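Local coordinates for protein galectin (Danio rerio, PDB 6E20) that binds beta-galactoside sugars as a galectin-1-like lectin and probably recognises glycans in innate immunity, including those of a viral envelope glycoprotein, at residues 28-33 with 45-50; 41-46 with 58-63. All blocks are in the same frame, centred on the assembly; numbering follows the deposited sequence.

Contact 1 and contact 2 are successive strand pairings of one antiparallel sheet, with strand 40-47 in the middle, paired to 30-34 in contact 1 and to 58-64 in contact 2. Their centres lie about 9 Å apart, and Met45 and Asn46 belong to both. The two meet directly as well: Ala31 CB packs 3.5 Å from His44 CE1, and Arg48 CZ lies 3.6 Å from Val59 CG2. Both reach the same galactose. Arg48, from contact 1, and His44, from contact 2, converge on its O4, while Asn61 takes O6, so that one ring is read from two neighbouring contacts; Glu71 adds a further hydrogen bond to it.

Contact 1 of 2, residues 28-33 with 45-50. With GAL (beta-D-galactopyranose), chain D; NDG (2-acetamido-2-deoxy-alpha-D-glucopyranose), chain C.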
loop_
_atom_site.group_PDB
_atom_site.type_symbol
_atom_site.label_atom_id
_atom_site.label_comp_id
_atom_site.label_asym_id
_atom_site.label_seq_id
_atom_site.Cartn_x
_atom_site.Cartn_y
_atom_site.Cartn_z
ATOM N N THR B 28 6.651 20.590 5.951
ATOM C CA THR B 28 6.273 21.332 7.175
ATOM C C THR B 28 5.625 20.337 8.128
ATOM O O THR B 28 5.672 20.546 9.335
ATOM C CB THR B 28 5.340 22.523 6.888
ATOM O OG1 THR B 28 4.068 22.029 6.455
ATOM C CG2 THR B 28 5.911 23.469 5.857
ATOM N N ASN B 29 4.986 19.322 7.573
ATOM C CA ASN B 29 4.216 18.323 8.343
ATOM C C ASN B 29 3.710 17.250 7.379
ATOM O O ASN B 29 3.724 17.485 6.121
ATOM C CB ASN B 29 3.075 18.992 9.125
ATOM C CG ASN B 29 1.861 19.324 8.288
ATOM O OD1 ASN B 29 1.941 20.140 7.357
ATOM N ND2 ASN B 29 0.754 18.653 8.582
ATOM N N PHE B 30 3.207 16.148 7.937
ATOM C CA PHE B 30 2.531 15.075 7.165
ATOM C C PHE B 30 1.645 14.305 8.116
ATOM O O PHE B 30 1.826 14.483 9.322
ATOM C CB PHE B 30 3.525 14.161 6.439
ATOM C CG PHE B 30 4.435 13.337 7.311
ATOM C CD1 PHE B 30 5.683 13.811 7.691
ATOM C CD2 PHE B 30 4.071 12.056 7.717
ATOM C CE1 PHE B 30 6.532 13.041 8.477
ATOM C CE2 PHE B 30 4.909 11.287 8.516
ATOM C CZ PHE B 30 6.150 11.772 8.874
ATOM N N ALA B 31 0.713 13.517 7.595
ATOM C CA ALA B 31 -0.257 12.791 8.444
ATOM C C ALA B 31 -0.560 11.425 7.840
ATOM O O ALA B 31 -0.673 11.310 6.598
ATOM C CB ALA B 31 -1.518 13.602 8.654
ATOM N N ILE B 32 -0.677 10.459 8.748
ATOM C CA ILE B 32 -1.200 9.084 8.559
ATOM C C ILE B 32 -2.595 9.086 9.160
ATOM O O ILE B 32 -2.740 9.469 10.338
ATOM C CB ILE B 32 -0.305 8.039 9.252
ATOM C CG1 ILE B 32 1.143 8.083 8.739
ATOM C CG2 ILE B 32 -0.921 6.672 9.096
ATOM C CD1 ILE B 32 2.181 7.952 9.829
ATOM N N ASN B 33 -3.572 8.738 8.340
ATOM C CA ASN B 33 -5.005 8.685 8.710
ATOM C C ASN B 33 -5.419 7.231 8.586
ATOM O O ASN B 33 -5.334 6.702 7.461
ATOM C CB ASN B 33 -5.822 9.624 7.820
ATOM C CG ASN B 33 -5.417 11.070 8.006
ATOM O OD1 ASN B 33 -4.827 11.710 7.122
ATOM N ND2 ASN B 33 -5.721 11.596 9.168
ATOM N N MET B 45 -2.325 10.772 12.763
ATOM C CA MET B 45 -0.981 10.951 13.374
ATOM C C MET B 45 -0.213 11.943 12.509
ATOM O O MET B 45 0.014 11.626 11.331
ATOM C CB MET B 45 -0.217 9.636 13.470
ATOM C CG MET B 45 1.155 9.826 14.070
ATOM S SD MET B 45 2.141 8.369 13.839
ATOM C CE MET B 45 3.775 9.048 14.143
ATOM N N ASN B 46 0.178 13.067 13.094
ATOM C CA ASN B 46 0.572 14.276 12.335
ATOM C C ASN B 46 1.894 14.780 12.897
ATOM O O ASN B 46 1.922 15.690 13.731
ATOM C CB ASN B 46 -0.598 15.259 12.320
ATOM C CG ASN B 46 -0.315 16.548 11.586
ATOM O OD1 ASN B 46 -0.784 17.601 12.012
ATOM N ND2 ASN B 46 0.441 16.468 10.502
ATOM N N PRO B 47 3.032 14.173 12.480
ATOM C CA PRO B 47 4.347 14.772 12.713
ATOM C C PRO B 47 4.428 16.159 12.051
ATOM O O PRO B 47 4.183 16.273 10.864
ATOM C CB PRO B 47 5.315 13.752 12.111
ATOM C CG PRO B 47 4.550 12.435 12.177
ATOM C CD PRO B 47 3.130 12.849 11.838
ATOM N N ARG B 48 4.699 17.182 12.866
ATOM C CA ARG B 48 4.819 18.605 12.463
ATOM C C ARG B 48 6.273 19.067 12.634
ATOM O O ARG B 48 6.721 19.238 13.792
ATOM C CB ARG B 48 3.823 19.423 13.290
ATOM C CG ARG B 48 2.364 19.046 13.037
ATOM C CD ARG B 48 1.426 19.835 13.940
ATOM N NE ARG B 48 0.024 19.480 13.733
ATOM C CZ ARG B 48 -1.003 20.076 14.328
ATOM N NH1 ARG B 48 -0.813 21.062 15.186
ATOM N NH2 ARG B 48 -2.230 19.697 14.061
ATOM N N PHE B 49 6.974 19.301 11.520
ATOM C CA PHE B 49 8.286 19.991 11.519
ATOM C C PHE B 49 8.033 21.413 12.012
ATOM O O PHE B 49 8.673 21.874 12.996
ATOM C CB PHE B 49 8.925 19.977 10.125
ATOM C CG PHE B 49 9.290 18.591 9.667
ATOM C CD1 PHE B 49 10.420 17.968 10.180
ATOM C CD2 PHE B 49 8.456 17.876 8.816
ATOM C CE1 PHE B 49 10.734 16.667 9.820
ATOM C CE2 PHE B 49 8.784 16.590 8.430
ATOM C CZ PHE B 49 9.916 15.975 8.951
ATOM N N ASP B 50 7.058 22.059 11.377
ATOM C CA ASP B 50 6.650 23.444 11.700
ATOM C C ASP B 50 5.327 23.743 10.993
ATOM O O ASP B 50 5.361 24.131 9.784
ATOM C CB ASP B 50 7.760 24.411 11.294
ATOM C CG ASP B 50 7.721 25.753 12.003
ATOM O OD1 ASP B 50 6.714 26.047 12.636
ATOM O OD2 ASP B 50 8.725 26.479 11.930
HETATM C C1 GAL D . -5.573 20.930 13.411
HETATM C C2 GAL D . -5.040 20.784 12.007
HETATM C C3 GAL D . -5.618 19.529 11.361
HETATM C C4 GAL D . -5.355 18.321 12.262
HETATM C C5 GAL D . -5.934 18.609 13.665
HETATM C C6 GAL D . -5.675 17.483 14.695
HETATM O O2 GAL D . -5.457 21.949 11.292
HETATM O O3 GAL D . -5.028 19.328 10.100
HETATM O O4 GAL D . -3.937 18.153 12.286
HETATM O O5 GAL D . -5.338 19.793 14.191
HETATM O O6 GAL D . -6.050 17.895 16.023
HETATM C C1 NDG C . -5.475 24.414 17.373
HETATM C C2 NDG C . -4.373 23.299 17.371
HETATM C C3 NDG C . -4.072 22.748 16.017
HETATM C C4 NDG C . -5.347 22.473 15.235
HETATM C C5 NDG C . -6.130 23.783 15.117
HETATM C C6 NDG C . -7.379 23.659 14.221
HETATM C C7 NDG C . -2.975 23.734 19.151
HETATM C C8 NDG C . -2.101 23.745 20.382
HETATM O O5 NDG C . -6.528 24.209 16.424
HETATM O O3 NDG C . -3.306 21.586 16.316
HETATM O O4 NDG C . -4.902 22.056 13.956
HETATM O O6 NDG C . -8.196 22.579 14.706
HETATM O O7 NDG C . -4.049 23.896 19.094
HETATM N N2 NDG C . -2.986 23.544 17.867
HETATM O O1 NDG C . -4.903 25.692 17.171
#
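Phe30 lays one face of its ring against Pro47, whose CG stands 3.7 Å from Phe30 CZ and makes an off-centre CH-pi contact 29° from the ring normal. The ring gets there because CG of Phe30 sits between the backbone N and the carbonyl carbon (chi1 65°), which swings it back over the proline although the Phe30 CB points away from segment 45-50. At the ring's edge comes CE2 of Phe49, and Phe85 from outside the pair also meets the ring. Further along, Ile32 CD1 and Met45 SD touch at 4.0 Å, the two side chains running side by side. Strands 30-33 and 45-47 form a beta hairpin of the galectin beta-sandwich; in it the Ile32-Met45 pair is closed by two backbone bonds, and Phe30 N gives another to Pro47 O. Proline has no N-H to return, and the Asn46 amide serves Phe30 O instead: Asn46 ND2 donates to Phe30 O at 2.7 Å, with the acceptor in the amide plane but the donor well above the carbonyl plane. Asn46 OD1 in turn accepts Arg48 NE at 2.7 Å in a nearly straight bond (170°). This helps to set the guanidinium at the end of its extended chain, where Arg48 NH2 bonds GAL O4 at 2.9 Å and Arg48 NH1 bonds NDG O3 at 2.8 Å; Asp54 forms a salt bridge with NH1.

Contact 2 of 2, residues 41-46 with 58-63; sequences IALHMN and IVCNSF. With GAL (beta-D-galactopyranose), chain D.
GAL O4 is held by His44 NE2 at 2.9 Å and by Arg48, with Asn46 OD1 3.2 Å away. The hydroxyl lies at the edge of the imidazole, near its plane, and ND1 probably hydrogen-bonds to the Asn33 side chain, which would steady the ring. Across the strand pair, Asn61 ND2 gives GAL O6 an almost straight hydrogen bond of 2.8 Å (171°). Asn61 OD1 accepts the backbone N-H of Ser62 and a bond from Arg111. His44 and Asn61 form a hydrogen-bonded antiparallel pair and leave the strands on the sugar side, with Val59; with CG anti to the backbone N (chi1 169° in His44, -151° in Asn61) ring and amide reach the galactose. On the face of Met45 and Cys60 the packing is apolar: Met45 CG lies 3.9 Å from Cys60 SG and 4.0 Å from Ile58 CG2, while Leu43 and Cys60 reach Phe108 of strand 105-109. Between His44-Asn61 and Ile41-Phe63 the register slips by one; the extra residue, at Ala42-Leu43, forms a classic beta bulge opposite Ile34 of strand 30-34. His44, Asn46 and Asn61, with Arg48, Trp68 and Glu71, belong to the galactose-binding site typical of a galectin carbohydrate-recognition domain.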
loop_
_atom_site.group_PDB
_atom_site.type_symbol
_atom_site.label_atom_id
_atom_site.label_comp_id
_atom_site.label_asym_id
_atom_site.label_seq_id
_atom_site.Cartn_x
_atom_site.Cartn_y
_atom_site.Cartn_z
ATOM N N ILE B 41 -12.097 9.000 10.936
ATOM C CA ILE B 41 -10.657 8.661 11.121
ATOM C C ILE B 41 -10.443 8.344 12.598
ATOM O O ILE B 41 -10.583 9.252 13.399
ATOM C CB ILE B 41 -9.740 9.811 10.660
ATOM C CG1 ILE B 41 -10.030 10.235 9.228
ATOM C CG2 ILE B 41 -8.265 9.442 10.844
ATOM C CD1 ILE B 41 -9.875 9.121 8.235
ATOM N N ALA B 42 -10.037 7.116 12.904
ATOM C CA ALA B 42 -9.787 6.592 14.265
ATOM C C ALA B 42 -8.446 7.086 14.809
ATOM O O ALA B 42 -8.355 7.360 16.028
ATOM C CB ALA B 42 -9.820 5.087 14.217
ATOM N N LEU B 43 -7.425 7.106 13.947
ATOM C CA LEU B 43 -6.082 7.672 14.239
ATOM C C LEU B 43 -5.643 8.632 13.116
ATOM O O LEU B 43 -5.390 8.180 11.974
ATOM C CB LEU B 43 -5.051 6.557 14.390
ATOM C CG LEU B 43 -3.611 7.050 14.530
ATOM C CD1 LEU B 43 -3.447 7.925 15.759
ATOM C CD2 LEU B 43 -2.625 5.895 14.579
ATOM N N HIS B 44 -5.466 9.890 13.489
ATOM C CA HIS B 44 -4.767 10.939 12.722
ATOM C C HIS B 44 -3.416 11.164 13.402
ATOM O O HIS B 44 -3.404 11.667 14.524
ATOM C CB HIS B 44 -5.617 12.201 12.670
ATOM C CG HIS B 44 -4.912 13.405 12.147
ATOM N ND1 HIS B 44 -4.813 13.647 10.804
ATOM C CD2 HIS B 44 -4.335 14.458 12.780
ATOM C CE1 HIS B 44 -4.208 14.814 10.609
ATOM N NE2 HIS B 44 -3.871 15.332 11.819
ATOM N N MET B 45 -2.325 10.772 12.763
ATOM C CA MET B 45 -0.981 10.951 13.374
ATOM C C MET B 45 -0.213 11.943 12.509
ATOM O O MET B 45 0.014 11.626 11.331
ATOM C CB MET B 45 -0.217 9.636 13.470
ATOM C CG MET B 45 1.155 9.826 14.070
ATOM S SD MET B 45 2.141 8.369 13.839
ATOM C CE MET B 45 3.775 9.048 14.143
ATOM N N ASN B 46 0.178 13.067 13.094
ATOM C CA ASN B 46 0.572 14.276 12.335
ATOM C C ASN B 46 1.894 14.780 12.897
ATOM O O ASN B 46 1.922 15.690 13.731
ATOM C CB ASN B 46 -0.598 15.259 12.320
ATOM C CG ASN B 46 -0.315 16.548 11.586
ATOM O OD1 ASN B 46 -0.784 17.601 12.012
ATOM N ND2 ASN B 46 0.441 16.468 10.502
ATOM N N ILE B 58 4.650 15.750 17.396
ATOM C CA ILE B 58 3.694 14.763 16.828
ATOM C C ILE B 58 2.340 15.023 17.493
ATOM O O ILE B 58 2.246 14.925 18.726
ATOM C CB ILE B 58 4.167 13.303 17.016
ATOM C CG1 ILE B 58 5.610 13.076 16.545
ATOM C CG2 ILE B 58 3.215 12.346 16.310
ATOM C CD1 ILE B 58 6.115 11.691 16.892
ATOM N N VAL B 59 1.348 15.403 16.692
ATOM C CA VAL B 59 -0.053 15.580 17.155
ATOM C C VAL B 59 -0.879 14.382 16.703
ATOM O O VAL B 59 -0.924 14.091 15.481
ATOM C CB VAL B 59 -0.652 16.908 16.659
ATOM C CG1 VAL B 59 -2.110 17.022 17.088
ATOM C CG2 VAL B 59 0.159 18.090 17.153
ATOM N N CYS B 60 -1.508 13.691 17.649
ATOM C CA CYS B 60 -2.471 12.608 17.335
ATOM C C CYS B 60 -3.874 13.065 17.746
ATOM O O CYS B 60 -4.019 13.766 18.766
ATOM C CB CYS B 60 -2.095 11.291 18.001
ATOM S SG CYS B 60 -0.467 10.694 17.460
ATOM N N ASN B 61 -4.866 12.686 16.956
ATOM C CA ASN B 61 -6.282 13.038 17.225
ATOM C C ASN B 61 -7.159 12.053 16.473
ATOM O O ASN B 61 -6.639 11.190 15.718
ATOM C CB ASN B 61 -6.584 14.495 16.844
ATOM C CG ASN B 61 -7.694 15.096 17.681
ATOM O OD1 ASN B 61 -8.469 14.362 18.296
ATOM N ND2 ASN B 61 -7.765 16.415 17.729
ATOM N N SER B 62 -8.456 12.190 16.651
ATOM C CA SER B 62 -9.449 11.412 15.892
ATOM C C SER B 62 -10.417 12.421 15.289
ATOM O O SER B 62 -10.537 13.494 15.858
ATOM C CB SER B 62 -10.131 10.400 16.747
ATOM O OG SER B 62 -10.729 11.038 17.833
ATOM N N PHE B 63 -11.009 12.087 14.148
ATOM C CA PHE B 63 -11.916 12.982 13.382
ATOM C C PHE B 63 -13.190 12.202 13.098
ATOM O O PHE B 63 -13.109 11.109 12.524
ATOM C CB PHE B 63 -11.242 13.458 12.090
ATOM C CG PHE B 63 -12.101 14.394 11.272
ATOM C CD1 PHE B 63 -12.187 15.738 11.593
ATOM C CD2 PHE B 63 -12.848 13.920 10.209
ATOM C CE1 PHE B 63 -13.012 16.592 10.873
ATOM C CE2 PHE B 63 -13.648 14.775 9.462
ATOM C CZ PHE B 63 -13.735 16.108 9.804
HETATM C C1 GAL D . -5.573 20.930 13.411
HETATM C C2 GAL D . -5.040 20.784 12.007
HETATM C C3 GAL D . -5.618 19.529 11.361
HETATM C C4 GAL D . -5.355 18.321 12.262
HETATM C C5 GAL D . -5.934 18.609 13.665
HETATM C C6 GAL D . -5.675 17.483 14.695
HETATM O O2 GAL D . -5.457 21.949 11.292
HETATM O O3 GAL D . -5.028 19.328 10.100
HETATM O O4 GAL D . -3.937 18.153 12.286
HETATM O O5 GAL D . -5.338 19.793 14.191
HETATM O O6 GAL D . -6.050 17.895 16.023
#